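Local coordinates for protein mirolysin (Tannerella forsythia, PDB 6R7V) that probably cleaves proteins with a zinc ion as a pappalysin-family metzincin peptidase, here held as a latent zymogen by a cysteine switch, at residues Q66-Q72 and F189-A195; V73-F78 and R203-V209; N82-T88 and C274-F278. The protein carries 1 engineered substitution. All coordinates share one frame; numbering follows the deposited sequence. Where two conformers were deposited one is given.

Contact 1 (Q66-Q72 and F189-A195); sequences QIISQIQ and FGRDGSA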
loop_
_atom_site.group_PDB
_atom_site.type_symbol
_atom_site.label_atom_id
_atom_site.label_comp_id
_atom_site.label_asym_id
_atom_site.label_seq_id
_atom_site.Cartn_x
_atom_site.Cartn_y
_atom_site.Cartn_z
ATOM N N GLN A 66 -1.307 -8.601 17.018
ATOM C CA GLN A 66 -1.005 -7.316 16.379
ATOM C C GLN A 66 -1.068 -7.468 14.845
ATOM O O GLN A 66 -1.655 -6.652 14.128
ATOM C CB GLN A 66 0.360 -6.792 16.827
ATOM C CG GLN A 66 0.564 -5.296 16.595
ATOM C CD GLN A 66 -0.388 -4.422 17.387
ATOM O OE1 GLN A 66 -0.783 -4.746 18.517
ATOM N NE2 GLN A 66 -0.736 -3.282 16.824
ATOM N N ILE A 67 -0.506 -8.567 14.333
ATOM C CA ILE A 67 -0.477 -8.842 12.902
ATOM C C ILE A 67 -1.888 -9.141 12.360
ATOM O O ILE A 67 -2.301 -8.611 11.311
ATOM C CB ILE A 67 0.478 -9.990 12.615
ATOM C CG1 ILE A 67 1.918 -9.546 12.920
ATOM C CG2 ILE A 67 0.298 -10.485 11.174
ATOM C CD1 ILE A 67 2.874 -10.720 13.006
ATOM N N ILE A 68 -2.651 -9.969 13.112
ATOM C CA ILE A 68 -4.023 -10.282 12.700
ATOM C C ILE A 68 -4.865 -8.990 12.666
ATOM O O ILE A 68 -5.686 -8.817 11.755
ATOM C CB ILE A 68 -4.571 -11.322 13.703
ATOM C CG1 ILE A 68 -3.871 -12.684 13.461
ATOM C CG2 ILE A 68 -6.131 -11.444 13.669
ATOM C CD1 ILE A 68 -4.061 -13.684 14.587
ATOM N N SER A 69 -4.636 -8.074 13.618
ATOM C CA SER A 69 -5.380 -6.818 13.594
ATOM C C SER A 69 -5.042 -6.026 12.326
ATOM O O SER A 69 -5.937 -5.374 11.791
ATOM C CB SER A 69 -5.124 -5.974 14.834
ATOM O OG SER A 69 -3.896 -5.271 14.820
ATOM N N GLN A 70 -3.806 -6.118 11.801
ATOM C CA GLN A 70 -3.504 -5.414 10.559
ATOM C C GLN A 70 -4.258 -6.009 9.374
ATOM O O GLN A 70 -4.735 -5.264 8.494
ATOM C CB GLN A 70 -1.994 -5.431 10.275
ATOM C CG GLN A 70 -1.625 -4.669 8.993
ATOM C CD GLN A 70 -1.966 -3.197 9.111
ATOM O OE1 GLN A 70 -1.270 -2.460 9.803
ATOM N NE2 GLN A 70 -2.998 -2.717 8.438
ATOM N N ILE A 71 -4.376 -7.342 9.337
ATOM C CA ILE A 71 -5.106 -7.992 8.255
ATOM C C ILE A 71 -6.577 -7.583 8.331
ATOM O O ILE A 71 -7.208 -7.321 7.288
ATOM C CB ILE A 71 -4.920 -9.515 8.321
ATOM C CG1 ILE A 71 -3.422 -9.858 8.273
ATOM C CG2 ILE A 71 -5.658 -10.193 7.136
ATOM C CD1 ILE A 71 -2.614 -9.301 7.036
ATOM N N GLN A 72 -7.100 -7.467 9.567
ATOM C CA GLN A 72 -8.482 -6.995 9.779
ATOM C C GLN A 72 -8.677 -5.591 9.188
ATOM O O GLN A 72 -9.652 -5.347 8.463
ATOM C CB GLN A 72 -8.799 -6.972 11.270
ATOM C CG GLN A 72 -10.246 -6.595 11.561
ATOM C CD GLN A 72 -10.549 -6.505 13.041
ATOM O OE1 GLN A 72 -9.666 -6.307 13.888
ATOM N NE2 GLN A 72 -11.821 -6.636 13.377
ATOM N N PHE A 189 2.291 -0.945 12.836
ATOM C CA PHE A 189 1.692 -2.118 12.231
ATOM C C PHE A 189 0.586 -2.597 13.117
ATOM O O PHE A 189 0.782 -2.750 14.333
ATOM C CB PHE A 189 2.746 -3.229 12.007
ATOM C CG PHE A 189 2.350 -4.266 10.994
ATOM C CD1 PHE A 189 1.863 -5.506 11.395
ATOM C CD2 PHE A 189 2.381 -3.977 9.632
ATOM C CE1 PHE A 189 1.490 -6.463 10.444
ATOM C CE2 PHE A 189 1.987 -4.925 8.692
ATOM C CZ PHE A 189 1.592 -6.177 9.100
ATOM N N GLY A 190 -0.574 -2.828 12.522
ATOM C CA GLY A 190 -1.730 -3.251 13.303
ATOM C C GLY A 190 -2.466 -2.094 13.935
ATOM O O GLY A 190 -2.050 -0.926 13.838
ATOM N N ARG A 191 -3.584 -2.408 14.589
ATOM C CA ARG A 191 -4.442 -1.388 15.190
ATOM C C ARG A 191 -4.386 -1.455 16.702
ATOM O O ARG A 191 -4.547 -2.539 17.267
ATOM C CB ARG A 191 -5.877 -1.593 14.692
ATOM C CG ARG A 191 -6.875 -0.616 15.323
ATOM C CD ARG A 191 -8.096 -0.431 14.424
ATOM N NE ARG A 191 -8.851 -1.683 14.290
ATOM C CZ ARG A 191 -9.824 -1.856 13.397
ATOM N NH1 ARG A 191 -10.131 -0.890 12.543
ATOM N NH2 ARG A 191 -10.475 -3.008 13.336
ATOM N N ASP A 192 -4.206 -0.288 17.362
ATOM C CA ASP A 192 -4.138 -0.201 18.831
ATOM C C ASP A 192 -2.996 -1.146 19.298
ATOM O O ASP A 192 -2.003 -1.273 18.577
ATOM C CB ASP A 192 -5.526 -0.483 19.475
ATOM C CG ASP A 192 -6.631 0.420 18.935
ATOM O OD1 ASP A 192 -6.316 1.543 18.475
ATOM O OD2 ASP A 192 -7.818 0.009 18.984
ATOM N N GLY A 193 -3.115 -1.787 20.465
ATOM C CA GLY A 193 -2.057 -2.674 20.930
ATOM C C GLY A 193 -0.715 -1.984 21.018
ATOM O O GLY A 193 -0.607 -0.914 21.627
ATOM N N SER A 194 0.301 -2.581 20.364
ATOM C CA SER A 194 1.659 -2.047 20.367
ATOM C C SER A 194 1.875 -0.899 19.386
ATOM O O SER A 194 2.941 -0.267 19.417
ATOM C CB SER A 194 2.672 -3.148 20.059
ATOM O OG SER A 194 2.428 -3.751 18.793
ATOM N N ALA A 195 0.883 -0.602 18.521
ATOM C CA ALA A 195 1.080 0.478 17.546
ATOM C C ALA A 195 1.070 1.830 18.237
ATOM O O ALA A 195 0.322 2.036 19.204
ATOM C CB ALA A 195 0.018 0.421 16.466
HETATM O O HOH W 1 -3.848 -5.148 18.322
HETATM O O HOH W 2 -8.291 -4.243 15.582
#
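Over one face of the F189 ring lies CG of Q70, 3.8 Å from the ring centroid and offset toward the rim, a CH-pi contact; at the ring edge sits the backbone of I67, its CA 3.9 Å from F189 CE1. The Q70 amide is turned 59° against the ring: a bend at chi2 (63°) folds it back until OE1 takes the backbone N of G190 at 2.8 Å, the donor standing above the plane of the Q70 amide. The third flat group, the R191 guanidinium, meets Q72 edge-on, with a water bridging R191 NE and Q72 OE1; R191 NH2 is salt-bridged to E76. Both N-H groups of the Q66 side-chain amide are used almost within the amide plane, NE2 reaching F189 O and D192 O at 3.0 Å each, while Q66 OE1 accepts S194 N, also 3.0 Å away, from above its plane. The Q66 amide thus fills the bend of the loop, whose residues D192 to A195 form a type II' turn. Just under a turn further along the helix, S69 OG accepts R191 N at 2.9 Å and donates to Q66 O at 2.7 Å, a hydroxyl fixed from two directions. Polar side chains of a helix gripping loop backbone here fasten the backing helix of the metzincin fold to the loop that leads into the zinc-binding helix.

Contact 2 (V73-F78 and R203-V209); sequences VLNEDF and RTATHAV. Engineered in segment 203-209: A208 (natural residue Glu). With ZN (zinc ion), chain D.
R203 and T206 both reach D77 where the metzincin active-site helix, here 203-209, crosses the backing helix, here 73-77, at -60° with 9.6 Å between the short axes. R203 starts the series. Its chain bends at chi2 (63°) and brings the guanidinium side-on to the carboxylate: NE donates to D77 OD2 at 2.8 Å on the syn side, and NH2 to D77 OD1 at 3.0 Å from above the carboxylate plane, the two flat groups lying 36° apart. R203 NH2 has a second carboxylate partner in D84. A205 adds its methyl beside CD2 of L74. T206 points at the backing helix; its OG1 donates to D77 OD2 at 2.7 Å from the anti side, so this buried oxygen is gripped by two donors, and the fixed carboxylate links two successive turns of the active-site helix. The T206 methyl CG2 packs 3.9 Å from F78 CE1, while its carbonyl O lies at the edge of that ring. H207 turns away from the interface: NE2 binds zinc at 2.0 Å, alongside H211, H217 and C6, and ND1 is hydrogen-bonded to Y266 O. A208, an engineered replacement of the natural Glu, likewise faces elsewhere, onto strand 182-185. V209 closes the contact with its two branches divided between two neighbours: CG2 sits 4.1 Å from L74 CD2, and CG1 comes to 3.6 Å from F78 CZ.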
loop_
_atom_site.group_PDB
_atom_site.type_symbol
_atom_site.label_atom_id
_atom_site.label_comp_id
_atom_site.label_asym_id
_atom_site.label_seq_id
_atom_site.Cartn_x
_atom_site.Cartn_y
_atom_site.Cartn_z
ATOM N N VAL A 73 -7.723 -4.686 9.453
ATOM C CA VAL A 73 -7.816 -3.321 8.929
ATOM C C VAL A 73 -7.782 -3.327 7.393
ATOM O O VAL A 73 -8.580 -2.614 6.762
ATOM C CB VAL A 73 -6.671 -2.454 9.501
ATOM C CG1 VAL A 73 -6.561 -1.113 8.752
ATOM C CG2 VAL A 73 -6.866 -2.184 10.998
ATOM N N LEU A 74 -6.903 -4.132 6.770
ATOM C CA LEU A 74 -6.887 -4.161 5.306
ATOM C C LEU A 74 -8.222 -4.631 4.756
ATOM O O LEU A 74 -8.737 -4.045 3.819
ATOM C CB LEU A 74 -5.770 -5.046 4.759
ATOM C CG LEU A 74 -4.325 -4.610 5.103
ATOM C CD1 LEU A 74 -3.328 -5.636 4.587
ATOM C CD2 LEU A 74 -3.975 -3.262 4.423
ATOM N N ASN A 75 -8.811 -5.640 5.384
ATOM C CA ASN A 75 -10.110 -6.144 4.932
ATOM C C ASN A 75 -11.220 -5.133 5.155
ATOM O O ASN A 75 -12.142 -5.090 4.343
ATOM C CB ASN A 75 -10.427 -7.461 5.601
ATOM C CG ASN A 75 -9.668 -8.593 4.921
ATOM O OD1 ASN A 75 -9.739 -8.711 3.708
ATOM N ND2 ASN A 75 -8.943 -9.417 5.655
ATOM N N GLU A 76 -11.114 -4.286 6.167
ATOM C CA GLU A 76 -12.093 -3.220 6.340
ATOM C C GLU A 76 -11.919 -2.148 5.293
ATOM O O GLU A 76 -12.876 -1.798 4.574
ATOM C CB GLU A 76 -11.933 -2.549 7.718
ATOM C CG GLU A 76 -12.363 -3.439 8.873
ATOM C CD GLU A 76 -12.193 -2.799 10.244
ATOM O OE1 GLU A 76 -11.865 -1.594 10.334
ATOM O OE2 GLU A 76 -12.373 -3.529 11.241
ATOM N N ASP A 77 -10.675 -1.632 5.147
ATOM C CA ASP A 77 -10.482 -0.483 4.256
ATOM C C ASP A 77 -10.689 -0.811 2.794
ATOM O O ASP A 77 -11.171 0.068 2.057
ATOM C CB ASP A 77 -9.082 0.084 4.490
ATOM C CG ASP A 77 -8.883 0.668 5.898
ATOM O OD1 ASP A 77 -9.895 0.825 6.632
ATOM O OD2 ASP A 77 -7.733 1.010 6.243
ATOM N N PHE A 78 -10.328 -2.019 2.364
ATOM C CA PHE A 78 -10.485 -2.430 0.962
ATOM C C PHE A 78 -11.869 -3.009 0.648
ATOM O O PHE A 78 -12.108 -3.466 -0.480
ATOM C CB PHE A 78 -9.378 -3.432 0.600
ATOM C CG PHE A 78 -8.040 -2.778 0.368
ATOM C CD1 PHE A 78 -7.197 -2.470 1.438
ATOM C CD2 PHE A 78 -7.641 -2.407 -0.914
ATOM C CE1 PHE A 78 -5.996 -1.779 1.224
ATOM C CE2 PHE A 78 -6.403 -1.752 -1.124
ATOM C CZ PHE A 78 -5.588 -1.464 -0.054
ATOM N N ARG A 203 -3.317 2.250 9.150
ATOM C CA ARG A 203 -3.431 2.862 7.822
ATOM C C ARG A 203 -2.092 3.026 7.110
ATOM O O ARG A 203 -2.088 3.302 5.917
ATOM C CB ARG A 203 -4.184 4.207 7.864
ATOM C CG ARG A 203 -5.668 4.055 7.596
ATOM C CD ARG A 203 -6.409 3.224 8.640
ATOM N NE ARG A 203 -7.782 2.965 8.198
ATOM C CZ ARG A 203 -8.825 3.697 8.563
ATOM N NH1 ARG A 203 -8.662 4.760 9.349
ATOM N NH2 ARG A 203 -10.038 3.407 8.108
ATOM N N THR A 204 -0.961 2.896 7.789
ATOM C CA THR A 204 0.327 2.931 7.089
ATOM C C THR A 204 0.329 1.776 6.070
ATOM O O THR A 204 0.702 1.960 4.902
ATOM C CB THR A 204 1.512 2.872 8.066
ATOM O OG1 THR A 204 1.413 4.001 8.944
ATOM C CG2 THR A 204 2.844 2.912 7.352
ATOM N N ALA A 205 -0.134 0.593 6.489
ATOM C CA ALA A 205 -0.173 -0.518 5.527
ATOM C C ALA A 205 -1.276 -0.342 4.492
ATOM O O ALA A 205 -1.070 -0.739 3.359
ATOM C CB ALA A 205 -0.345 -1.853 6.257
ATOM N N THR A 206 -2.443 0.242 4.859
ATOM C CA THR A 206 -3.467 0.477 3.822
ATOM C C THR A 206 -2.893 1.357 2.722
ATOM O O THR A 206 -3.044 1.048 1.524
ATOM C CB THR A 206 -4.699 1.169 4.443
ATOM O OG1 THR A 206 -5.245 0.223 5.377
ATOM C CG2 THR A 206 -5.785 1.479 3.408
ATOM N N HIS A 207 -2.180 2.428 3.131
ATOM C CA HIS A 207 -1.555 3.359 2.195
ATOM C C HIS A 207 -0.490 2.630 1.334
ATOM O O HIS A 207 -0.469 2.800 0.105
ATOM C CB HIS A 207 -0.939 4.477 3.043
ATOM C CG HIS A 207 -0.129 5.485 2.299
ATOM N ND1 HIS A 207 -0.606 6.762 2.070
ATOM C CD2 HIS A 207 1.134 5.389 1.817
ATOM C CE1 HIS A 207 0.374 7.397 1.452
ATOM N NE2 HIS A 207 1.432 6.595 1.259
ATOM N N ALA A 208 0.393 1.836 1.976
ATOM C CA ALA A 208 1.465 1.136 1.246
ATOM C C ALA A 208 0.888 0.126 0.290
ATOM O O ALA A 208 1.391 -0.013 -0.831
ATOM C CB ALA A 208 2.395 0.436 2.221
ATOM N N VAL A 209 -0.133 -0.629 0.726
ATOM C CA VAL A 209 -0.761 -1.627 -0.160
ATOM C C VAL A 209 -1.419 -0.884 -1.353
ATOM O O VAL A 209 -1.374 -1.397 -2.478
ATOM C CB VAL A 209 -1.740 -2.558 0.623
ATOM C CG1 VAL A 209 -2.555 -3.453 -0.307
ATOM C CG2 VAL A 209 -0.975 -3.402 1.637
HETATM ZN ZN ZN D . 3.085 6.766 0.108
#

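Contact 3 (N82-T88 and C274-F278); sequences NADQANT and CMNLF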
loop_
_atom_site.group_PDB
_atom_site.type_symbol
_atom_site.label_atom_id
_atom_site.label_comp_id
_atom_site.label_asym_id
_atom_site.label_seq_id
_atom_site.Cartn_x
_atom_site.Cartn_y
_atom_site.Cartn_z
ATOM N N ASN A 82 -14.768 -0.201 7.011
ATOM C CA ASN A 82 -14.181 0.568 8.127
ATOM C C ASN A 82 -15.307 1.336 8.820
ATOM O O ASN A 82 -16.056 2.044 8.145
ATOM C CB ASN A 82 -13.103 1.545 7.595
ATOM C CG ASN A 82 -13.486 2.325 6.351
ATOM O OD1 ASN A 82 -13.869 1.733 5.315
ATOM N ND2 ASN A 82 -13.327 3.663 6.420
ATOM N N ALA A 83 -15.428 1.231 10.142
ATOM C CA ALA A 83 -16.509 1.978 10.816
ATOM C C ALA A 83 -16.398 3.482 10.597
ATOM O O ALA A 83 -17.436 4.162 10.498
ATOM C CB ALA A 83 -16.530 1.666 12.307
ATOM N N ASP A 84 -15.162 4.013 10.462
ATOM C CA ASP A 84 -15.013 5.451 10.241
ATOM C C ASP A 84 -15.409 5.892 8.815
ATOM O O ASP A 84 -15.270 7.076 8.523
ATOM C CB ASP A 84 -13.625 5.982 10.628
ATOM C CG ASP A 84 -12.410 5.392 9.932
ATOM O OD1 ASP A 84 -12.584 4.624 8.961
ATOM O OD2 ASP A 84 -11.276 5.690 10.367
ATOM N N GLN A 85 -15.998 4.994 7.978
ATOM C CA GLN A 85 -16.581 5.386 6.669
ATOM C C GLN A 85 -17.672 6.433 6.919
ATOM O O GLN A 85 -17.909 7.311 6.078
ATOM C CB GLN A 85 -17.147 4.169 5.899
ATOM C CG GLN A 85 -18.347 3.404 6.506
ATOM C CD GLN A 85 -19.674 4.106 6.352
ATOM O OE1 GLN A 85 -19.933 4.769 5.354
ATOM N NE2 GLN A 85 -20.527 3.999 7.359
ATOM N N ALA A 86 -18.338 6.344 8.092
ATOM C CA ALA A 86 -19.394 7.269 8.483
ATOM C C ALA A 86 -18.841 8.697 8.600
ATOM O O ALA A 86 -19.601 9.643 8.392
ATOM C CB ALA A 86 -20.008 6.825 9.803
ATOM N N ASN A 87 -17.504 8.850 8.855
ATOM C CA ASN A 87 -16.801 10.137 8.971
ATOM C C ASN A 87 -16.500 10.779 7.606
ATOM O O ASN A 87 -16.118 11.954 7.577
ATOM C CB ASN A 87 -15.460 10.009 9.717
ATOM C CG ASN A 87 -15.498 9.576 11.154
ATOM O OD1 ASN A 87 -16.558 9.428 11.768
ATOM N ND2 ASN A 87 -14.307 9.372 11.719
ATOM N N THR A 88 -16.612 10.023 6.494
ATOM C CA THR A 88 -16.317 10.618 5.176
ATOM C C THR A 88 -17.283 11.786 4.949
ATOM O O THR A 88 -18.486 11.563 5.101
ATOM C CB THR A 88 -16.446 9.603 4.051
ATOM O OG1 THR A 88 -15.650 8.461 4.358
ATOM C CG2 THR A 88 -15.992 10.165 2.698
ATOM N N CYS A 274 -7.848 10.006 10.785
ATOM C CA CYS A 274 -8.564 11.006 10.010
ATOM C C CYS A 274 -8.691 10.577 8.527
ATOM O O CYS A 274 -9.310 11.291 7.747
ATOM C CB CYS A 274 -7.927 12.375 10.199
ATOM S SG CYS A 274 -7.839 12.860 11.947
ATOM N N MET A 275 -8.234 9.357 8.174
ATOM C CA MET A 275 -8.434 8.761 6.865
ATOM C C MET A 275 -9.646 7.866 6.866
ATOM O O MET A 275 -9.932 7.201 7.871
ATOM C CB MET A 275 -7.242 7.914 6.457
ATOM C CG MET A 275 -6.003 8.697 6.300
ATOM S SD MET A 275 -4.616 7.591 5.918
ATOM C CE MET A 275 -3.560 8.811 5.074
ATOM N N ASN A 276 -10.328 7.758 5.726
ATOM C CA ASN A 276 -11.501 6.890 5.734
ATOM C C ASN A 276 -12.037 6.527 4.336
ATOM O O ASN A 276 -13.118 5.938 4.271
ATOM C CB ASN A 276 -12.645 7.500 6.588
ATOM C CG ASN A 276 -12.876 8.942 6.232
ATOM O OD1 ASN A 276 -13.150 9.260 5.078
ATOM N ND2 ASN A 276 -12.723 9.853 7.204
ATOM N N LEU A 277 -11.282 6.792 3.236
ATOM C CA LEU A 277 -11.772 6.301 1.948
ATOM C C LEU A 277 -10.713 6.146 0.902
ATOM O O LEU A 277 -9.651 6.815 0.905
ATOM C CB LEU A 277 -12.919 7.174 1.330
ATOM C CG LEU A 277 -12.475 8.407 0.518
ATOM C CD1 LEU A 277 -13.631 8.929 -0.355
ATOM C CD2 LEU A 277 -11.991 9.541 1.415
ATOM N N PHE A 278 -11.047 5.223 -0.032
ATOM C CA PHE A 278 -10.539 5.189 -1.390
ATOM C C PHE A 278 -11.649 5.695 -2.263
ATOM O O PHE A 278 -12.816 5.522 -1.894
ATOM C CB PHE A 278 -10.153 3.780 -1.876
ATOM C CG PHE A 278 -8.893 3.183 -1.284
ATOM C CD1 PHE A 278 -7.637 3.725 -1.571
ATOM C CD2 PHE A 278 -8.959 2.019 -0.521
ATOM C CE1 PHE A 278 -6.476 3.120 -1.080
ATOM C CE2 PHE A 278 -7.799 1.427 -0.019
ATOM C CZ PHE A 278 -6.572 2.002 -0.279
HETATM O O HOH W 3 -11.799 8.935 9.892
HETATM O O HOH W 4 -13.343 12.751 7.152
#
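N82 reaches across to the backbone of N276 with its amide nitrogen. From ND2 one N-H goes to N276 O at 3.1 Å, arriving above that carbonyl plane, and the other to D84 OD1 at 2.8 Å along a nearly straight line (171°); both acceptors lie close to the N82 amide plane, so the group is held against rotation. N276 O has a further donor in R80. D84, in the 3-10 segment 83-87, carries its carboxylate beside the second segment: OD1 also serves the salt bridge with R203, and OD2 stands 3.2 Å from M275 O, two acceptors side by side without a bond. The backbone of D84 is close as well, its O 3.3 Å from N276 CB. N87 works through water. One molecule joins N87 ND2 to N276 ND2, and another receives N276 ND2 while donating to N87 O, which leaves both N-H groups of the buried N276 amide hydrated. T88 ends the first segment. Its OG1 lies 2.7 Å from N276 OD1; the N276 first torsion of 48°, with CG between the backbone N and the carbonyl carbon, directs the amide to the 3-10 segment. The T88 methyl CG2 meets L277 CD1 at 4.1 Å. An asparagine side chain thus packs against the flank of a 3-10 turn, joining the exit of the backing helix to the loop that carries C274, its sulfur bonded to C245, ahead of helix 280-288 in the C-terminal part of this metzincin fold.

From the N terminus, helix 64-77 supplies first 66-72 and then 73-78, and the loop behind it supplies 82-88. Their partners follow in the same order: 189-195, 203-209 and 274-278. Contact 1 closes a loop that takes in the sheet strands from 101-105 to 182-185, contact 2 closes the next one at the zinc-binding helix, and contact 3 closes the longest, just before helix 280-288. All three loops cross and none encloses another. Salt bridges pass between neighbours: R191 of contact 1 to E76 of contact 2, and R203 of contact 2 to D84 of contact 3. Contacts 1 and 3 do not touch, their nearest atoms being about 6 Å apart.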